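Local structure of glucokinase (Thermus thermophilus, 3VOV) at residues B[13-18]-B[44-49]; B[112-117]-B[282-287]; B[201-206]-B[215-220]; B[231-236]-B[261-266]. The protein phosphorylates hexose sugars such as glucose, probably from ATP, as a zinc-containing hexokinase of the ROK family. All blocks are in the same frame, centred on the assembly; numbering follows the deposited sequence.

Contact 1: B[13-18]-B[44-49]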
loop_
_atom_site.group_PDB
_atom_site.type_symbol
_atom_site.label_atom_id
_atom_site.label_comp_id
_atom_site.label_asym_id
_atom_site.label_seq_id
_atom_site.Cartn_x
_atom_site.Cartn_y
_atom_site.Cartn_z
ATOM N N ILE B 13 -39.324 -12.849 -5.587
ATOM C CA ILE B 13 -39.444 -13.475 -4.274
ATOM C C ILE B 13 -39.464 -14.994 -4.491
ATOM O O ILE B 13 -40.237 -15.488 -5.316
ATOM C CB ILE B 13 -40.796 -13.084 -3.623
ATOM C CG1 ILE B 13 -40.779 -11.581 -3.281
ATOM C CG2 ILE B 13 -41.129 -14.030 -2.448
ATOM C CD1 ILE B 13 -42.095 -10.988 -2.922
ATOM N N ALA B 14 -38.621 -15.718 -3.742
ATOM C CA ALA B 14 -38.671 -17.169 -3.676
ATOM C C ALA B 14 -39.214 -17.656 -2.334
ATOM O O ALA B 14 -38.930 -17.062 -1.264
ATOM C CB ALA B 14 -37.281 -17.762 -3.947
ATOM N N ALA B 15 -39.998 -18.735 -2.374
ATOM C CA ALA B 15 -40.555 -19.301 -1.174
ATOM C C ALA B 15 -40.506 -20.834 -1.211
ATOM O O ALA B 15 -40.604 -21.420 -2.291
ATOM C CB ALA B 15 -42.029 -18.801 -0.982
ATOM N N GLY B 16 -40.356 -21.479 -0.067
ATOM C CA GLY B 16 -40.518 -22.928 -0.060
ATOM C C GLY B 16 -40.611 -23.439 1.334
ATOM O O GLY B 16 -40.005 -22.853 2.235
ATOM N N VAL B 17 -41.405 -24.504 1.513
ATOM C CA VAL B 17 -41.417 -25.293 2.748
ATOM C C VAL B 17 -40.119 -26.081 2.780
ATOM O O VAL B 17 -39.600 -26.448 1.723
ATOM C CB VAL B 17 -42.668 -26.236 2.841
ATOM C CG1 VAL B 17 -42.619 -27.109 4.082
ATOM C CG2 VAL B 17 -43.981 -25.405 2.847
ATOM N N PHE B 18 -39.557 -26.259 3.965
ATOM C CA PHE B 18 -38.238 -26.817 4.105
ATOM C C PHE B 18 -38.328 -27.759 5.272
ATOM O O PHE B 18 -38.932 -27.408 6.273
ATOM C CB PHE B 18 -37.246 -25.699 4.448
ATOM C CG PHE B 18 -35.846 -26.162 4.717
ATOM C CD1 PHE B 18 -35.046 -26.639 3.677
ATOM C CD2 PHE B 18 -35.313 -26.100 6.010
ATOM C CE1 PHE B 18 -33.751 -27.053 3.925
ATOM C CE2 PHE B 18 -34.035 -26.462 6.266
ATOM C CZ PHE B 18 -33.219 -26.972 5.209
ATOM N N ALA B 44 -46.333 -12.955 2.098
ATOM C CA ALA B 44 -47.300 -13.811 2.797
ATOM C C ALA B 44 -47.996 -14.789 1.822
ATOM O O ALA B 44 -48.178 -15.960 2.132
ATOM C CB ALA B 44 -48.338 -12.943 3.522
ATOM N N GLU B 45 -48.391 -14.282 0.656
ATOM C CA GLU B 45 -49.037 -15.081 -0.363
ATOM C C GLU B 45 -48.093 -16.157 -0.870
ATOM O O GLU B 45 -48.516 -17.289 -1.078
ATOM C CB GLU B 45 -49.497 -14.195 -1.527
ATOM C CG GLU B 45 -50.786 -13.431 -1.187
ATOM C CD GLU B 45 -51.095 -12.269 -2.158
ATOM O OE1 GLU B 45 -50.412 -12.124 -3.224
ATOM O OE2 GLU B 45 -52.042 -11.506 -1.829
ATOM N N ALA B 46 -46.825 -15.806 -1.062
ATOM C CA ALA B 46 -45.840 -16.776 -1.585
ATOM C C ALA B 46 -45.640 -17.850 -0.550
ATOM O O ALA B 46 -45.577 -19.043 -0.912
ATOM C CB ALA B 46 -44.480 -16.107 -1.976
ATOM N N ALA B 47 -45.567 -17.442 0.727
ATOM C CA ALA B 47 -45.526 -18.399 1.829
ATOM C C ALA B 47 -46.700 -19.388 1.766
ATOM O O ALA B 47 -46.498 -20.614 1.780
ATOM C CB ALA B 47 -45.477 -17.665 3.187
ATOM N N GLU B 48 -47.931 -18.848 1.668
ATOM C CA GLU B 48 -49.147 -19.692 1.654
ATOM C C GLU B 48 -49.134 -20.651 0.474
ATOM O O GLU B 48 -49.428 -21.855 0.629
ATOM C CB GLU B 48 -50.430 -18.846 1.647
ATOM C CG GLU B 48 -51.376 -19.239 2.802
ATOM C CD GLU B 48 -52.675 -20.002 2.402
ATOM O OE1 GLU B 48 -52.641 -20.973 1.585
ATOM O OE2 GLU B 48 -53.752 -19.627 2.953
ATOM N N ARG B 49 -48.783 -20.123 -0.695
ATOM C CA ARG B 49 -48.662 -20.955 -1.876
ATOM C C ARG B 49 -47.669 -22.111 -1.711
ATOM O O ARG B 49 -47.966 -23.264 -2.088
ATOM C CB ARG B 49 -48.367 -20.117 -3.125
ATOM C CG ARG B 49 -48.384 -20.950 -4.385
ATOM C CD ARG B 49 -48.284 -20.113 -5.637
ATOM N NE ARG B 49 -47.668 -20.914 -6.682
ATOM C CZ ARG B 49 -47.171 -20.441 -7.821
ATOM N NH1 ARG B 49 -47.217 -19.135 -8.101
ATOM N NH2 ARG B 49 -46.609 -21.295 -8.678
#
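Ala15 and Ala46 bring the strand 13-18 and the helix 44-49 to their nearest point: the CA atoms are 5.9 Å apart, and the Ala15 CB and Ala46 CB methyls meet at 3.8 Å. The Ala15 methyl also rests on the helix backbone itself, with Ala15 CB 3.6 Å from Ala46 O. With nothing longer than a methyl at either position, the short segment axes can approach to 7.2 Å, and they run at 37° to one another. Ile13 adds a second contact to the same Ala46 methyl. Its CG2 branch lies anti to the backbone N and brings the methyl down to 4.0 Å between Ile13 CG2 and Ala46 CB, while CG1 turns off beside the backbone N. Ala46 CB is thus gripped by two strand residues, purely through van der Waals packing. All the touching residues are buried. The far side of the helix is quite different: Glu45, Glu48 and Arg49 are exposed, and the last two pair along the helix surface with Arg52 and Glu53 in salt bridges. In the ribonuclease H-like fold of the actin ATPase clan, strand 12-18 lies between strands 27-30 and 3-8, antiparallel to both; helix 36-54 covers one face of this sheet, and helix 284-299, touching Ala14 and Phe18, packs on the other.

Contact 2: B[112-117]-B[282-287]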
loop_
_atom_site.group_PDB
_atom_site.type_symbol
_atom_site.label_atom_id
_atom_site.label_comp_id
_atom_site.label_asym_id
_atom_site.label_seq_id
_atom_site.Cartn_x
_atom_site.Cartn_y
_atom_site.Cartn_z
ATOM N N ALA B 112 -24.313 -18.270 3.364
ATOM C CA ALA B 112 -23.243 -18.894 4.137
ATOM C C ALA B 112 -23.764 -20.073 5.013
ATOM O O ALA B 112 -23.135 -21.145 5.081
ATOM C CB ALA B 112 -22.554 -17.824 5.052
ATOM N N LEU B 113 -24.881 -19.859 5.718
ATOM C CA LEU B 113 -25.522 -20.923 6.529
ATOM C C LEU B 113 -25.885 -22.146 5.676
ATOM O O LEU B 113 -25.666 -23.284 6.066
ATOM C CB LEU B 113 -26.771 -20.359 7.257
ATOM C CG LEU B 113 -27.530 -21.136 8.342
ATOM C CD1 LEU B 113 -26.584 -21.473 9.518
ATOM C CD2 LEU B 113 -28.798 -20.366 8.836
ATOM N N ALA B 114 -26.421 -21.891 4.485
ATOM C CA ALA B 114 -26.835 -22.909 3.601
ATOM C C ALA B 114 -25.625 -23.702 3.100
ATOM O O ALA B 114 -25.623 -24.923 3.159
ATOM C CB ALA B 114 -27.668 -22.313 2.419
ATOM N N GLU B 115 -24.588 -23.027 2.637
ATOM C CA GLU B 115 -23.375 -23.757 2.204
ATOM C C GLU B 115 -22.759 -24.547 3.343
ATOM O O GLU B 115 -22.180 -25.640 3.138
ATOM C CB GLU B 115 -22.335 -22.804 1.593
ATOM C CG GLU B 115 -22.798 -22.192 0.288
ATOM C CD GLU B 115 -22.743 -23.124 -0.895
ATOM O OE1 GLU B 115 -22.063 -24.190 -0.829
ATOM O OE2 GLU B 115 -23.365 -22.738 -1.931
ATOM N N HIS B 116 -22.880 -24.024 4.545
ATOM C CA HIS B 116 -22.383 -24.744 5.716
ATOM C C HIS B 116 -23.087 -26.068 6.019
ATOM O O HIS B 116 -22.430 -27.071 6.240
ATOM C CB HIS B 116 -22.485 -23.859 6.944
ATOM C CG HIS B 116 -21.911 -24.475 8.171
ATOM N ND1 HIS B 116 -20.589 -24.316 8.531
ATOM C CD2 HIS B 116 -22.486 -25.228 9.147
ATOM C CE1 HIS B 116 -20.368 -24.968 9.671
ATOM N NE2 HIS B 116 -21.505 -25.513 10.073
ATOM N N HIS B 117 -24.417 -26.022 6.093
ATOM C CA HIS B 117 -25.246 -27.165 6.394
ATOM C C HIS B 117 -25.543 -28.086 5.238
ATOM O O HIS B 117 -25.644 -29.278 5.440
ATOM C CB HIS B 117 -26.554 -26.705 7.048
ATOM C CG HIS B 117 -26.353 -26.156 8.422
ATOM N ND1 HIS B 117 -26.125 -26.959 9.517
ATOM C CD2 HIS B 117 -26.268 -24.880 8.866
ATOM C CE1 HIS B 117 -25.935 -26.202 10.586
ATOM N NE2 HIS B 117 -26.017 -24.931 10.214
ATOM N N ALA B 282 -28.141 -20.609 -7.059
ATOM C CA ALA B 282 -29.210 -19.585 -6.934
ATOM C C ALA B 282 -30.174 -19.839 -5.769
ATOM O O ALA B 282 -30.928 -18.958 -5.347
ATOM C CB ALA B 282 -30.018 -19.460 -8.281
ATOM N N GLU B 283 -30.134 -21.035 -5.225
ATOM C CA GLU B 283 -31.058 -21.370 -4.164
ATOM C C GLU B 283 -30.470 -21.188 -2.797
ATOM O O GLU B 283 -31.177 -21.394 -1.805
ATOM C CB GLU B 283 -31.453 -22.840 -4.267
ATOM C CG GLU B 283 -32.665 -23.049 -5.056
ATOM C CD GLU B 283 -33.211 -24.434 -4.881
ATOM O OE1 GLU B 283 -34.322 -24.649 -5.389
ATOM O OE2 GLU B 283 -32.531 -25.293 -4.253
ATOM N N ALA B 284 -29.190 -20.865 -2.717
ATOM C CA ALA B 284 -28.513 -20.794 -1.400
ATOM C C ALA B 284 -29.267 -19.832 -0.487
ATOM O O ALA B 284 -29.454 -20.101 0.681
ATOM C CB ALA B 284 -27.038 -20.331 -1.552
ATOM N N GLY B 285 -29.729 -18.712 -1.020
ATOM C CA GLY B 285 -30.379 -17.709 -0.145
ATOM C C GLY B 285 -31.700 -18.225 0.451
ATOM O O GLY B 285 -31.976 -17.994 1.626
ATOM N N LEU B 286 -32.530 -18.876 -0.388
ATOM C CA LEU B 286 -33.786 -19.492 0.054
ATOM C C LEU B 286 -33.498 -20.569 1.082
ATOM O O LEU B 286 -34.122 -20.585 2.154
ATOM C CB LEU B 286 -34.597 -20.075 -1.141
ATOM C CG LEU B 286 -35.907 -20.787 -0.764
ATOM C CD1 LEU B 286 -36.811 -19.904 0.029
ATOM C CD2 LEU B 286 -36.679 -21.363 -2.002
ATOM N N LEU B 287 -32.578 -21.478 0.764
ATOM C CA LEU B 287 -32.171 -22.531 1.718
ATOM C C LEU B 287 -31.689 -21.953 3.054
ATOM O O LEU B 287 -32.105 -22.409 4.120
ATOM C CB LEU B 287 -31.088 -23.438 1.095
ATOM C CG LEU B 287 -31.606 -24.321 -0.045
ATOM C CD1 LEU B 287 -30.456 -25.007 -0.831
ATOM C CD2 LEU B 287 -32.593 -25.391 0.508
#
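Ala114, Ala284 and Leu287 account for most of the buried surface, and Ala114 for the greatest part. Its methyl is directed at the first turn of the opposing helix, where Ala114 CB stands 3.3 Å from Ala284 O and 3.8 Å from Leu287 CB. The backbones are correspondingly close, with the CA atoms of Ala114 and Leu287 only 5.7 Å apart. Leu287 offers its CB rather than its branch, because CG lies anti to the carbonyl carbon (chi1 -69°) and takes the isobutyl end past the alanine. Ala284 contributes a looser touch, 4.5 Å between Ala114 CB and Ala284 CB. At the border, Glu115 curls its chain so that OE2 comes to 4.4 Å from Ala284 CB, but its polar partners are backbone amides: OE2 takes Leu280 N, and OE1 takes Ala120 N and Arg279 N. Helix 107-118 leans on strands 127-132 and 136-142, and helix 284-299 on strand 12-18, so the contact bridges the protein's two five-stranded sheets. Across the interface the chemistry is apolar and steric, set by two alanine methyls and the CB of a leucine, whereas the buried carboxylate beside it is satisfied by three N-H groups and is likely to remain ionised.

Contact 3: B[201-206]-B[215-220]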
loop_
_atom_site.group_PDB
_atom_site.type_symbol
_atom_site.label_atom_id
_atom_site.label_comp_id
_atom_site.label_asym_id
_atom_site.label_seq_id
_atom_site.Cartn_x
_atom_site.Cartn_y
_atom_site.Cartn_z
ATOM N N ARG B 201 -18.863 -8.903 -18.294
ATOM C CA ARG B 201 -18.850 -9.724 -19.527
ATOM C C ARG B 201 -17.785 -9.304 -20.539
ATOM O O ARG B 201 -17.035 -10.142 -20.978
ATOM C CB ARG B 201 -20.217 -9.811 -20.211
ATOM C CG ARG B 201 -21.065 -10.913 -19.629
ATOM C CD ARG B 201 -22.450 -10.441 -19.205
ATOM N NE ARG B 201 -23.344 -10.219 -20.341
ATOM C CZ ARG B 201 -24.023 -9.093 -20.591
ATOM N NH1 ARG B 201 -23.939 -8.015 -19.800
ATOM N NH2 ARG B 201 -24.800 -9.053 -21.658
ATOM N N GLU B 202 -17.747 -8.020 -20.905
ATOM C CA GLU B 202 -16.767 -7.494 -21.861
ATOM C C GLU B 202 -15.353 -7.631 -21.245
ATOM O O GLU B 202 -14.415 -8.092 -21.919
ATOM C CB GLU B 202 -17.158 -6.050 -22.257
ATOM C CG GLU B 202 -16.125 -5.128 -22.980
ATOM C CD GLU B 202 -15.855 -5.470 -24.432
ATOM O OE1 GLU B 202 -16.415 -6.456 -24.986
ATOM O OE2 GLU B 202 -15.050 -4.741 -25.050
ATOM N N LEU B 203 -15.205 -7.299 -19.961
ATOM C CA LEU B 203 -13.911 -7.466 -19.275
ATOM C C LEU B 203 -13.394 -8.908 -19.365
ATOM O O LEU B 203 -12.226 -9.129 -19.702
ATOM C CB LEU B 203 -13.963 -6.989 -17.800
ATOM C CG LEU B 203 -12.668 -7.183 -16.978
ATOM C CD1 LEU B 203 -11.485 -6.370 -17.559
ATOM C CD2 LEU B 203 -12.903 -6.870 -15.464
ATOM N N PHE B 204 -14.249 -9.894 -19.096
ATOM C CA PHE B 204 -13.793 -11.284 -19.131
ATOM C C PHE B 204 -13.496 -11.792 -20.584
ATOM O O PHE B 204 -12.634 -12.643 -20.788
ATOM C CB PHE B 204 -14.775 -12.225 -18.416
ATOM C CG PHE B 204 -14.881 -12.019 -16.909
ATOM C CD1 PHE B 204 -16.002 -12.482 -16.221
ATOM C CD2 PHE B 204 -13.849 -11.403 -16.166
ATOM C CE1 PHE B 204 -16.126 -12.302 -14.822
ATOM C CE2 PHE B 204 -13.966 -11.222 -14.781
ATOM C CZ PHE B 204 -15.106 -11.686 -14.103
ATOM N N ARG B 205 -14.212 -11.272 -21.576
ATOM C CA ARG B 205 -13.903 -11.575 -22.991
ATOM C C ARG B 205 -12.509 -11.034 -23.333
ATOM O O ARG B 205 -11.668 -11.756 -23.868
ATOM C CB ARG B 205 -14.969 -10.940 -23.917
ATOM C CG ARG B 205 -14.542 -10.815 -25.407
ATOM C CD ARG B 205 -15.518 -10.011 -26.289
ATOM N NE ARG B 205 -15.205 -8.578 -26.308
ATOM C CZ ARG B 205 -14.112 -8.029 -26.844
ATOM N NH1 ARG B 205 -13.162 -8.777 -27.411
ATOM N NH2 ARG B 205 -13.964 -6.706 -26.808
ATOM N N LEU B 206 -12.265 -9.767 -22.992
ATOM C CA LEU B 206 -10.954 -9.158 -23.172
ATOM C C LEU B 206 -9.835 -9.955 -22.497
ATOM O O LEU B 206 -8.754 -10.164 -23.078
ATOM C CB LEU B 206 -10.974 -7.713 -22.675
ATOM C CG LEU B 206 -11.678 -6.664 -23.547
ATOM C CD1 LEU B 206 -11.962 -5.433 -22.739
ATOM C CD2 LEU B 206 -10.827 -6.353 -24.815
ATOM N N GLU B 215 -6.067 -8.540 -18.346
ATOM C CA GLU B 215 -5.326 -9.461 -17.502
ATOM C C GLU B 215 -4.832 -8.819 -16.194
ATOM O O GLU B 215 -5.029 -9.368 -15.100
ATOM C CB GLU B 215 -4.132 -10.071 -18.289
ATOM C CG GLU B 215 -4.592 -10.995 -19.428
ATOM C CD GLU B 215 -3.423 -11.624 -20.232
ATOM O OE1 GLU B 215 -2.270 -11.109 -20.179
ATOM O OE2 GLU B 215 -3.670 -12.637 -20.916
ATOM N N ARG B 216 -4.174 -7.664 -16.319
ATOM C CA ARG B 216 -3.622 -6.967 -15.184
ATOM C C ARG B 216 -4.670 -6.731 -14.104
ATOM O O ARG B 216 -4.478 -7.049 -12.920
ATOM C CB ARG B 216 -2.998 -5.623 -15.619
ATOM C CG ARG B 216 -1.866 -5.149 -14.659
ATOM C CD ARG B 216 -1.427 -3.668 -14.923
ATOM N NE ARG B 216 -0.344 -3.230 -14.027
ATOM C CZ ARG B 216 0.960 -3.322 -14.314
ATOM N NH1 ARG B 216 1.384 -3.856 -15.474
ATOM N NH2 ARG B 216 1.850 -2.882 -13.439
ATOM N N LEU B 217 -5.785 -6.165 -14.540
ATOM C CA LEU B 217 -6.876 -5.714 -13.679
ATOM C C LEU B 217 -7.591 -6.900 -13.039
ATOM O O LEU B 217 -7.879 -6.896 -11.833
ATOM C CB LEU B 217 -7.845 -4.916 -14.593
ATOM C CG LEU B 217 -8.996 -4.115 -14.062
ATOM C CD1 LEU B 217 -9.442 -3.200 -15.196
ATOM C CD2 LEU B 217 -10.097 -5.069 -13.641
ATOM N N VAL B 218 -7.898 -7.910 -13.850
ATOM C CA VAL B 218 -8.603 -9.110 -13.334
ATOM C C VAL B 218 -7.752 -9.885 -12.308
ATOM O O VAL B 218 -8.232 -10.288 -11.228
ATOM C CB VAL B 218 -9.060 -10.039 -14.466
ATOM C CG1 VAL B 218 -9.584 -11.352 -13.923
ATOM C CG2 VAL B 218 -10.152 -9.394 -15.292
ATOM N N LEU B 219 -6.485 -10.112 -12.654
ATOM C CA LEU B 219 -5.597 -10.841 -11.758
ATOM C C LEU B 219 -5.340 -10.117 -10.445
ATOM O O LEU B 219 -5.179 -10.767 -9.423
ATOM C CB LEU B 219 -4.252 -11.165 -12.453
ATOM C CG LEU B 219 -4.324 -12.110 -13.644
ATOM C CD1 LEU B 219 -2.920 -12.271 -14.292
ATOM C CD2 LEU B 219 -4.910 -13.446 -13.289
ATOM N N GLN B 220 -5.226 -8.793 -10.483
ATOM C CA GLN B 220 -5.045 -8.017 -9.269
ATOM C C GLN B 220 -6.257 -8.180 -8.337
ATOM O O GLN B 220 -6.100 -8.340 -7.127
ATOM C CB GLN B 220 -4.785 -6.536 -9.573
ATOM C CG GLN B 220 -4.970 -5.638 -8.341
ATOM C CD GLN B 220 -4.547 -4.186 -8.575
ATOM O OE1 GLN B 220 -5.332 -3.241 -8.376
ATOM N NE2 GLN B 220 -3.311 -4.002 -8.991
#
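Leu203 meets Val218 and Leu217 between two consecutive helices, 200-208 and 212-236, joined by a short linker and packed crosswise in the helical part of the ROK fold. The short segment axes make an angle of 110° and come within 9.9 Å. Leu203 carries the contact through its conformation: CG stands anti to the backbone N (chi1 177°), which extends the branch away from its own helix and across to the other. There its CD2 methyl is shared, at 3.7 Å from Leu203 CD2 to Val218 CG2 and 3.8 Å from Leu203 CD2 to Leu217 CD2. Val218 answers with CG2, the branch beside its backbone N and anti to the carbonyl carbon, and the two side chains slide past one another in opposite directions. Leu217 is extended as well, with chi1 and chi2 both near 180°, and meets Leu203 at a slant. Replacing Leu203 with an alanine would probably take from Leu217 CD2 its partner across the contact, leave Val218 CG2 with only the Phe204 ring edge from segment 201-206, and open a gap beside helix 183-194, whose Leu186 and Ala190 touch both leucines. Arg216, buried between subunits, forms a salt bridge with Glu174 of a second subunit. Phe204 points its CB away, yet its ring returns to the contact: Val218 CG2 sits at the ring edge, near its plane, 4.3 Å from Phe204 CE2.

Contact 4: B[231-236]-B[261-266]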
loop_
_atom_site.group_PDB
_atom_site.type_symbol
_atom_site.label_atom_id
_atom_site.label_comp_id
_atom_site.label_asym_id
_atom_site.label_seq_id
_atom_site.Cartn_x
_atom_site.Cartn_y
_atom_site.Cartn_z
ATOM N N SER B 231 -6.393 -13.609 5.224
ATOM C CA SER B 231 -6.338 -12.720 6.379
ATOM C C SER B 231 -7.475 -13.082 7.372
ATOM O O SER B 231 -7.281 -13.201 8.606
ATOM C CB SER B 231 -6.476 -11.276 5.863
ATOM O OG SER B 231 -5.841 -10.342 6.690
ATOM N N LEU B 232 -8.655 -13.337 6.817
ATOM C CA LEU B 232 -9.827 -13.812 7.593
ATOM C C LEU B 232 -9.586 -15.154 8.272
ATOM O O LEU B 232 -10.117 -15.416 9.334
ATOM C CB LEU B 232 -11.090 -13.870 6.690
ATOM C CG LEU B 232 -11.624 -12.452 6.369
ATOM C CD1 LEU B 232 -12.602 -12.420 5.173
ATOM C CD2 LEU B 232 -12.279 -11.825 7.647
ATOM N N VAL B 233 -8.766 -16.009 7.675
ATOM C CA VAL B 233 -8.395 -17.273 8.328
ATOM C C VAL B 233 -7.652 -17.023 9.649
ATOM O O VAL B 233 -7.820 -17.764 10.616
ATOM C CB VAL B 233 -7.559 -18.152 7.382
ATOM C CG1 VAL B 233 -6.862 -19.331 8.167
ATOM C CG2 VAL B 233 -8.460 -18.680 6.264
ATOM N N LYS B 234 -6.865 -15.951 9.712
ATOM C CA LYS B 234 -6.125 -15.664 10.950
ATOM C C LYS B 234 -7.108 -15.243 12.055
ATOM O O LYS B 234 -6.880 -15.458 13.245
ATOM C CB LYS B 234 -5.119 -14.504 10.739
ATOM C CG LYS B 234 -4.244 -14.585 9.472
ATOM C CD LYS B 234 -3.382 -15.801 9.453
ATOM C CE LYS B 234 -2.348 -15.679 8.315
ATOM N NZ LYS B 234 -2.910 -15.271 6.970
ATOM N N ALA B 235 -8.182 -14.570 11.670
ATOM C CA ALA B 235 -9.105 -14.124 12.676
ATOM C C ALA B 235 -10.002 -15.303 13.105
ATOM O O ALA B 235 -10.218 -15.498 14.303
ATOM C CB ALA B 235 -9.927 -12.972 12.142
ATOM N N PHE B 236 -10.493 -16.098 12.138
ATOM C CA PHE B 236 -11.528 -17.083 12.426
ATOM C C PHE B 236 -11.081 -18.541 12.486
ATOM O O PHE B 236 -11.727 -19.317 13.192
ATOM C CB PHE B 236 -12.684 -16.964 11.409
ATOM C CG PHE B 236 -13.459 -15.698 11.514
ATOM C CD1 PHE B 236 -14.455 -15.548 12.484
ATOM C CD2 PHE B 236 -13.226 -14.641 10.619
ATOM C CE1 PHE B 236 -15.204 -14.369 12.570
ATOM C CE2 PHE B 236 -13.969 -13.454 10.708
ATOM C CZ PHE B 236 -14.949 -13.313 11.687
ATOM N N GLU B 261 -3.620 -19.045 -5.658
ATOM C CA GLU B 261 -2.190 -18.848 -5.425
ATOM C C GLU B 261 -1.950 -17.738 -4.375
ATOM O O GLU B 261 -1.111 -17.911 -3.475
ATOM C CB GLU B 261 -1.446 -18.589 -6.744
ATOM C CG GLU B 261 0.080 -18.318 -6.613
ATOM C CD GLU B 261 0.900 -19.470 -6.002
ATOM O OE1 GLU B 261 2.069 -19.199 -5.623
ATOM O OE2 GLU B 261 0.395 -20.618 -5.888
ATOM N N ALA B 262 -2.709 -16.636 -4.440
ATOM C CA ALA B 262 -2.553 -15.554 -3.421
ATOM C C ALA B 262 -2.946 -16.068 -2.017
ATOM O O ALA B 262 -2.270 -15.809 -1.028
ATOM C CB ALA B 262 -3.366 -14.290 -3.798
ATOM N N TYR B 263 -4.039 -16.826 -1.956
ATOM C CA TYR B 263 -4.513 -17.417 -0.682
ATOM C C TYR B 263 -3.406 -18.320 -0.096
ATOM O O TYR B 263 -3.063 -18.221 1.088
ATOM C CB TYR B 263 -5.813 -18.189 -0.985
ATOM C CG TYR B 263 -6.439 -18.957 0.189
ATOM C CD1 TYR B 263 -7.195 -18.293 1.157
ATOM C CD2 TYR B 263 -6.318 -20.346 0.274
ATOM C CE1 TYR B 263 -7.768 -19.000 2.239
ATOM C CE2 TYR B 263 -6.920 -21.058 1.284
ATOM C CZ TYR B 263 -7.642 -20.386 2.256
ATOM O OH TYR B 263 -8.218 -21.117 3.274
ATOM N N ARG B 264 -2.821 -19.181 -0.936
ATOM C CA ARG B 264 -1.717 -20.029 -0.465
ATOM C C ARG B 264 -0.484 -19.223 -0.049
ATOM O O ARG B 264 0.083 -19.492 1.010
ATOM C CB ARG B 264 -1.346 -21.035 -1.528
ATOM C CG ARG B 264 -2.428 -22.107 -1.626
ATOM C CD ARG B 264 -2.019 -23.145 -2.649
ATOM N NE ARG B 264 -3.022 -24.201 -2.741
ATOM C CZ ARG B 264 -3.428 -24.731 -3.892
ATOM N NH1 ARG B 264 -2.941 -24.259 -5.042
ATOM N NH2 ARG B 264 -4.350 -25.697 -3.887
ATOM N N ARG B 265 -0.087 -18.231 -0.851
ATOM C CA ARG B 265 1.022 -17.343 -0.444
ATOM C C ARG B 265 0.784 -16.593 0.876
ATOM O O ARG B 265 1.744 -16.253 1.567
ATOM C CB ARG B 265 1.331 -16.282 -1.514
ATOM C CG ARG B 265 2.012 -16.913 -2.790
ATOM C CD ARG B 265 2.601 -15.815 -3.690
ATOM N NE ARG B 265 3.763 -15.146 -3.080
ATOM C CZ ARG B 265 3.785 -13.897 -2.615
ATOM N NH1 ARG B 265 2.685 -13.116 -2.658
ATOM N NH2 ARG B 265 4.927 -13.415 -2.111
ATOM N N TYR B 266 -0.472 -16.251 1.179
ATOM C CA TYR B 266 -0.787 -15.526 2.443
ATOM C C TYR B 266 -1.155 -16.452 3.593
ATOM O O TYR B 266 -1.690 -15.998 4.662
ATOM C CB TYR B 266 -1.804 -14.390 2.209
ATOM C CG TYR B 266 -1.066 -13.170 1.621
ATOM C CD1 TYR B 266 -0.629 -12.120 2.447
ATOM C CD2 TYR B 266 -0.714 -13.140 0.289
ATOM C CE1 TYR B 266 0.066 -11.009 1.909
ATOM C CE2 TYR B 266 0.004 -12.077 -0.257
ATOM C CZ TYR B 266 0.395 -11.027 0.540
ATOM O OH TYR B 266 1.071 -9.961 -0.035
#
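Lys234 and Tyr266 supply the polar link between these two segments. Lys234 NZ donates to Tyr266 O at 2.7 Å, and the C=O...N angle of 175° places the nitrogen almost straight ahead of the carbonyl. The chain gets there by bending twice, at chi2 (-61°) and chi4 (-48°), after CG leaves anti to the carbonyl carbon. Since Tyr266 is the first residue to depart from helical geometry after helix 253-265, the ammonium reaches a carbonyl just past the helix end. Two further partners fix it: Ala230 O accepts a second hydrogen bond, and Trp270 makes a cation-pi contact. A methionine in place of Lys234 would probably leave Tyr266 O and Ala230 O without this donor and Trp270 without its cation.

The apolar interaction is between Val233 and Tyr263, whose side chains cross at about a right angle. Val233 CG2 approaches the phenol end obliquely, 3.9 Å from Tyr263 OH and 4.1 Å from Tyr263 CE1.

Contacts between subunits form the third group. Tyr266 OH is hydrogen-bonded to Glu174 of the fourth subunit, Ser231 OG to Thr161 N of that chain, and Phe236 meets its own counterpart there. Within the chain, the buried Tyr263 hydroxyl is satisfied through a hydrogen bond with Pro273 O, and Val233 and Tyr263 both touch Val241, so helices 212-236 and 253-265 are joined where both rest on strand 240-244 of the second five-stranded sheet.

How the contacts relate
The four contacts fall into two pairs. Contacts 1 and 2 have centres 16 Å apart and touch: Leu286 packs on the backbone of strand 13-18, and Phe18 CE1 lies 4.0 Å from Leu287 CD2, so helix 284-299 joins the first sheet to helix 107-118. Contacts 3 and 4 lie 23 Å apart, centre to centre, and use the two ends of helix 212-236. The centre of contact 1 is about 39 Å from the centre of each, across the chain's centre. Along the sequence contact 1 closes first; contacts 3 and 4 then follow within the loop that contact 2 closes. The C-terminal helix thereby returns to the N-terminal lobe, while the other lobe faces neighbouring subunits.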